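Local coordinates for cellulosomal scaffoldin adaptor protein B (Acetivibrio cellulolyticus, PDB 3FNK) that serves as a type II cohesin, a dockerin-binding module of a cellulosomal scaffoldin, and so probably takes part in assembling the cellulosome, at residues 43-48 against 95-100; 146-151 against 166-171. All coordinates share one frame; numbering follows the deposited sequence.

Interaction 1 of 2, residues 43-48 against 95-100. With EDO (1,2-ethanediol), chain D.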
loop_
_atom_site.group_PDB
_atom_site.type_symbol
_atom_site.label_atom_id
_atom_site.label_comp_id
_atom_site.label_asym_id
_atom_site.label_seq_id
_atom_site.Cartn_x
_atom_site.Cartn_y
_atom_site.Cartn_z
ATOM N N GLN A 43 2.825 -7.577 0.864
ATOM C CA GLN A 43 3.812 -6.806 1.568
ATOM C C GLN A 43 4.243 -5.698 0.611
ATOM O O GLN A 43 4.527 -5.986 -0.553
ATOM C CB GLN A 43 5.010 -7.655 1.967
ATOM C CG GLN A 43 6.016 -6.817 2.755
ATOM C CD GLN A 43 7.303 -7.588 2.982
ATOM O OE1 GLN A 43 7.513 -8.633 2.381
ATOM N NE2 GLN A 43 8.158 -7.081 3.855
ATOM N N VAL A 44 4.304 -4.459 1.098
ATOM C CA VAL A 44 4.829 -3.353 0.266
ATOM C C VAL A 44 5.778 -2.466 1.019
ATOM O O VAL A 44 5.580 -2.211 2.190
ATOM C CB VAL A 44 3.700 -2.454 -0.312
ATOM C CG1 VAL A 44 2.836 -3.245 -1.265
ATOM C CG2 VAL A 44 2.856 -1.829 0.795
ATOM N N ASN A 45 6.786 -1.965 0.316
ATOM C CA ASN A 45 7.798 -1.087 0.885
ATOM C C ASN A 45 7.658 0.279 0.173
ATOM O O ASN A 45 7.688 0.356 -1.068
ATOM C CB ASN A 45 9.171 -1.698 0.650
ATOM C CG ASN A 45 10.240 -1.078 1.513
ATOM O OD1 ASN A 45 10.218 -1.207 2.742
ATOM N ND2 ASN A 45 11.205 -0.408 0.873
ATOM N N ILE A 46 7.444 1.325 0.956
ATOM C CA ILE A 46 7.078 2.631 0.454
ATOM C C ILE A 46 8.168 3.629 0.853
ATOM O O ILE A 46 8.639 3.627 2.017
ATOM C CB ILE A 46 5.687 3.030 0.990
ATOM C CG1 ILE A 46 4.635 2.088 0.434
ATOM C CG2 ILE A 46 5.329 4.468 0.625
ATOM C CD1 ILE A 46 3.279 2.300 1.015
ATOM N N LYS A 47 8.596 4.449 -0.113
ATOM C CA LYS A 47 9.630 5.448 0.118
ATOM C C LYS A 47 9.036 6.835 -0.040
ATOM O O LYS A 47 8.301 7.097 -0.995
ATOM C CB LYS A 47 10.787 5.228 -0.851
ATOM C CG LYS A 47 12.020 6.101 -0.572
ATOM C CD LYS A 47 12.918 5.545 0.524
ATOM C CE LYS A 47 13.907 6.618 1.033
ATOM N NZ LYS A 47 13.214 7.874 1.474
ATOM N N TYR A 48 9.301 7.709 0.928
ATOM C CA TYR A 48 8.837 9.102 0.847
ATOM C C TYR A 48 9.875 10.036 1.450
ATOM O O TYR A 48 10.857 9.572 2.074
ATOM C CB TYR A 48 7.499 9.277 1.551
ATOM C CG TYR A 48 7.568 9.000 3.058
ATOM C CD1 TYR A 48 7.553 10.062 3.998
ATOM C CD2 TYR A 48 7.664 7.688 3.547
ATOM C CE1 TYR A 48 7.627 9.809 5.384
ATOM C CE2 TYR A 48 7.737 7.430 4.919
ATOM C CZ TYR A 48 7.711 8.486 5.835
ATOM O OH TYR A 48 7.784 8.204 7.188
ATOM N N ILE A 95 10.702 5.516 5.257
ATOM C CA ILE A 95 10.431 4.147 4.800
ATOM C C ILE A 95 9.281 3.533 5.595
ATOM O O ILE A 95 9.336 3.464 6.812
ATOM C CB ILE A 95 11.696 3.229 4.860
ATOM C CG1 ILE A 95 12.720 3.634 3.807
ATOM C CG2 ILE A 95 11.338 1.782 4.543
ATOM C CD1 ILE A 95 14.101 3.280 4.174
ATOM N N LEU A 96 8.244 3.116 4.884
ATOM C CA LEU A 96 7.171 2.327 5.446
ATOM C C LEU A 96 7.186 0.940 4.839
ATOM O O LEU A 96 7.381 0.795 3.632
ATOM C CB LEU A 96 5.798 2.948 5.158
ATOM C CG LEU A 96 5.487 4.401 5.549
ATOM C CD1 LEU A 96 4.033 4.735 5.251
ATOM C CD2 LEU A 96 5.775 4.631 7.015
ATOM N N ASN A 97 6.957 -0.066 5.684
ATOM C CA ASN A 97 6.804 -1.432 5.252
ATOM C C ASN A 97 5.589 -2.041 5.981
ATOM O O ASN A 97 5.562 -2.132 7.237
ATOM C CB ASN A 97 8.108 -2.208 5.452
ATOM C CG ASN A 97 8.120 -3.508 4.701
ATOM O OD1 ASN A 97 7.455 -4.462 5.105
ATOM N ND2 ASN A 97 8.866 -3.566 3.599
ATOM N N LEU A 98 4.589 -2.425 5.175
ATOM C CA LEU A 98 3.286 -2.839 5.631
ATOM C C LEU A 98 2.966 -4.205 5.039
ATOM O O LEU A 98 3.213 -4.459 3.840
ATOM C CB LEU A 98 2.210 -1.905 5.084
ATOM C CG LEU A 98 2.454 -0.398 4.968
ATOM C CD1 LEU A 98 1.352 0.227 4.135
ATOM C CD2 LEU A 98 2.439 0.210 6.357
ATOM N N SER A 99 2.370 -5.057 5.861
ATOM C CA SER A 99 1.937 -6.382 5.437
ATOM C C SER A 99 0.617 -6.707 6.052
ATOM O O SER A 99 0.396 -6.471 7.235
ATOM C CB SER A 99 2.907 -7.460 5.875
ATOM O OG SER A 99 4.194 -7.197 5.433
ATOM N N ARG A 100 -0.249 -7.284 5.236
ATOM C CA ARG A 100 -1.476 -7.861 5.690
ATOM C C ARG A 100 -1.779 -9.106 4.866
ATOM O O ARG A 100 -1.759 -9.040 3.610
ATOM C CB ARG A 100 -2.595 -6.822 5.571
ATOM C CG ARG A 100 -3.891 -7.274 6.181
ATOM C CD ARG A 100 -4.978 -6.190 6.197
ATOM N NE ARG A 100 -6.207 -6.726 6.794
ATOM C CZ ARG A 100 -6.712 -6.381 7.992
ATOM N NH1 ARG A 100 -6.088 -5.484 8.766
ATOM N NH2 ARG A 100 -7.863 -6.927 8.415
HETATM C C1 EDO D . 5.732 -6.119 8.094
HETATM O O1 EDO D . 5.668 -5.369 6.873
HETATM C C2 EDO D . 7.169 -6.524 8.315
HETATM O O2 EDO D . 7.453 -7.689 7.555
#
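Antiparallel strands 43-47 and 95-100 lie side by side in one sheet of the cohesin barrel, paired from Gln43 opposite Ser99 to Lys47 opposite Ile95. Val44 and Leu98 exchange two backbone hydrogen bonds. Ile46 and Leu96 exchange two more, of which Ile46 N to Leu96 O is 2.7 Å. Between and beyond them, CA-H groups of Gln43, Asn45, Ile95 and Asn97 approach the same carbonyl oxygens.

One face carries a row of amides. Asn97 ND2 gives a nearly straight bond to Asn45 OD1 at 2.9 Å, arriving tilted from the plane of that carbonyl. Gln43 NE2 donates to a lone pair of Asn97 OD1 at 3.0 Å. The Gln43 chain is extended (chi1 -178°, chi2 -172°), which carries its amide beside that of Asn97, with the two planes 77° apart. Asn97 OD1 also accepts a hydrogen bond from O1 of an ethanediol, probably from the crystallisation liquor, at 2.7 Å. Asn45 ND2 bonds Glu138 O, which leaves Asn45 OD1 to accept from Asn97 and sets which way the Asn97 amide is turned.

In the jelly-roll fold of cohesins this sheet supplies the dockerin-binding face, and the amide side probably looks that way. Val44, Ile46, Leu96 and Leu98 point to the other face, the barrel interior, where Phe137 packs on Val44 and Ile46. Ile46 CD1 meets Leu98 CD1 at 4.2 Å. At the strand end, Tyr48 CE2 touches Leu96 CG at 3.8 Å, and the Tyr48 ring meets that of Phe125, on the opposing sheet. On the amide face, Lys47 CD lies against Ile95 CG1, while Lys47 NZ bonds Glu93 O.

Interaction 2 of 2, residues 146-151 against 166-171; sequences GITGTT and VIQPGE
Val166 reaches into the bend formed by Ile147, Thr148 and Thr150, and its CB and both methyls meet something there. CB lies 4.1 Å from Thr148 CB. CG1, anti to the backbone N (chi1 171°), goes to the Thr148 side and meets Thr148 CG2 at 3.9 Å. CG2 enters more deeply, 3.4 Å from Ile147 O and 3.5 Å from Thr150 OG1, with Ile147 CG2 alongside at 4.1 Å.

The bend is a type I' beta turn. Thr148 and Gly149 occupy its corners, both with positive phi, and Ile147 and Thr150 face each other across it. Ile147 N bonds Thr150 O, and the return bond from Thr150 N to Ile147 O is weak. Thr150 OG1 donates to a lone pair of Ile147 O at 2.7 Å and is also hydrogen-bonded to Tyr164 OH. The turn leads into strand 150-154, whereas Val166 lies on strand 165-167, which runs parallel to strand 11-16 in the other sheet of the cohesin fold. Gln168 bends at chi2 (-76°), which brings NE2 within 3.3 Å of Thr148 CG2, a van der Waals contact of amide nitrogen with methyl. Gln168 OE1 accepts a hydrogen bond from the backbone N of Phe137, whose side chain touches Val166.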
loop_
_atom_site.group_PDB
_atom_site.type_symbol
_atom_site.label_atom_id
_atom_site.label_comp_id
_atom_site.label_asym_id
_atom_site.label_seq_id
_atom_site.Cartn_x
_atom_site.Cartn_y
_atom_site.Cartn_z
ATOM N N GLY A 146 11.222 -8.812 -3.701
ATOM C CA GLY A 146 10.265 -7.704 -3.973
ATOM C C GLY A 146 10.183 -7.324 -5.456
ATOM O O GLY A 146 11.197 -7.123 -6.067
ATOM N N ILE A 147 8.985 -7.257 -6.035
ATOM C CA ILE A 147 8.834 -6.738 -7.386
ATOM C C ILE A 147 8.588 -5.258 -7.227
ATOM O O ILE A 147 7.460 -4.826 -6.860
ATOM C CB ILE A 147 7.648 -7.427 -8.151
ATOM C CG1 ILE A 147 7.967 -8.912 -8.359
ATOM C CG2 ILE A 147 7.321 -6.658 -9.493
ATOM C CD1 ILE A 147 6.784 -9.795 -8.865
ATOM N N THR A 148 9.640 -4.463 -7.447
ATOM C CA THR A 148 9.536 -3.010 -7.239
ATOM C C THR A 148 8.854 -2.679 -5.887
ATOM O O THR A 148 7.889 -1.927 -5.818
ATOM C CB THR A 148 8.814 -2.312 -8.426
ATOM O OG1 THR A 148 9.376 -2.776 -9.661
ATOM C CG2 THR A 148 8.965 -0.801 -8.332
ATOM N N GLY A 149 9.374 -3.270 -4.816
ATOM C CA GLY A 149 8.899 -2.986 -3.465
ATOM C C GLY A 149 7.582 -3.681 -3.109
ATOM O O GLY A 149 6.909 -3.262 -2.175
ATOM N N THR A 150 7.183 -4.699 -3.871
ATOM C CA THR A 150 5.891 -5.357 -3.634
ATOM C C THR A 150 6.033 -6.877 -3.646
ATOM O O THR A 150 6.748 -7.465 -4.477
ATOM C CB THR A 150 4.759 -4.966 -4.672
ATOM O OG1 THR A 150 5.011 -5.595 -5.935
ATOM C CG2 THR A 150 4.602 -3.448 -4.849
ATOM N N THR A 151 5.275 -7.524 -2.752
ATOM C CA THR A 151 5.121 -8.986 -2.789
ATOM C C THR A 151 3.658 -9.294 -2.548
ATOM O O THR A 151 3.059 -8.807 -1.592
ATOM C CB THR A 151 5.981 -9.650 -1.706
ATOM O OG1 THR A 151 7.358 -9.509 -2.040
ATOM C CG2 THR A 151 5.653 -11.139 -1.568
ATOM N N VAL A 166 3.565 -2.683 -11.329
ATOM C CA VAL A 166 3.569 -1.778 -10.162
ATOM C C VAL A 166 3.487 -0.359 -10.724
ATOM O O VAL A 166 4.432 0.074 -11.356
ATOM C CB VAL A 166 4.880 -1.975 -9.343
ATOM C CG1 VAL A 166 5.024 -0.929 -8.265
ATOM C CG2 VAL A 166 4.948 -3.436 -8.745
ATOM N N ILE A 167 2.366 0.339 -10.540
ATOM C CA ILE A 167 2.178 1.642 -11.164
ATOM C C ILE A 167 2.463 2.687 -10.092
ATOM O O ILE A 167 1.735 2.774 -9.125
ATOM C CB ILE A 167 0.752 1.814 -11.740
ATOM C CG1 ILE A 167 0.475 0.726 -12.795
ATOM C CG2 ILE A 167 0.551 3.237 -12.334
ATOM C CD1 ILE A 167 -1.009 0.584 -13.277
ATOM N N GLN A 168 3.567 3.409 -10.240
ATOM C CA GLN A 168 3.985 4.441 -9.267
ATOM C C GLN A 168 2.986 5.595 -9.254
ATOM O O GLN A 168 2.418 5.921 -10.289
ATOM C CB GLN A 168 5.406 4.910 -9.566
ATOM C CG GLN A 168 6.433 3.782 -9.662
ATOM C CD GLN A 168 6.829 3.225 -8.314
ATOM O OE1 GLN A 168 6.254 3.575 -7.290
ATOM N NE2 GLN A 168 7.815 2.341 -8.309
ATOM N N PRO A 169 2.722 6.190 -8.080
ATOM C CA PRO A 169 1.560 7.087 -7.952
ATOM C C PRO A 169 1.634 8.465 -8.606
ATOM O O PRO A 169 0.582 9.081 -8.825
ATOM C CB PRO A 169 1.426 7.274 -6.437
ATOM C CG PRO A 169 2.774 6.981 -5.909
ATOM C CD PRO A 169 3.342 5.914 -6.774
ATOM N N GLY A 170 2.822 8.978 -8.889
ATOM C CA GLY A 170 2.884 10.339 -9.479
ATOM C C GLY A 170 3.091 11.455 -8.457
ATOM O O GLY A 170 2.895 11.250 -7.250
ATOM N N GLU A 171 3.463 12.635 -8.943
ATOM C CA GLU A 171 4.024 13.687 -8.086
ATOM C C GLU A 171 3.006 14.375 -7.182
ATOM O O GLU A 171 1.817 14.432 -7.492
ATOM C CB GLU A 171 4.807 14.703 -8.924
ATOM C CG GLU A 171 5.878 15.474 -8.140
ATOM C CD GLU A 171 6.900 16.147 -9.040
ATOM O OE1 GLU A 171 8.113 15.843 -8.909
ATOM O OE2 GLU A 171 6.490 16.972 -9.885
#

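How the interactions relate
Strands 39-47 and 150-154 are sheet neighbours, which joins the two contacts, their centres about 10 Å apart. Gln43 N and Asn45 N probably bond Thr151 O and Gly149 O, so strand 43-47 has 95-100 along one edge and the 149-151 end of 146-151 along the other. Val44 CG1 also packs on Thr150 CG2. Interaction 1 is buried and combines regular backbone pairing with amide bonds on one face and aliphatic packing on the other. Interaction 2 is at the surface and much smaller. It joins the sheet edge to strand 165-167 through van der Waals contacts of methyls with one another and with carbonyl and hydroxyl oxygens. Its hydrogen bonds stay within the turn or go outside the two segments.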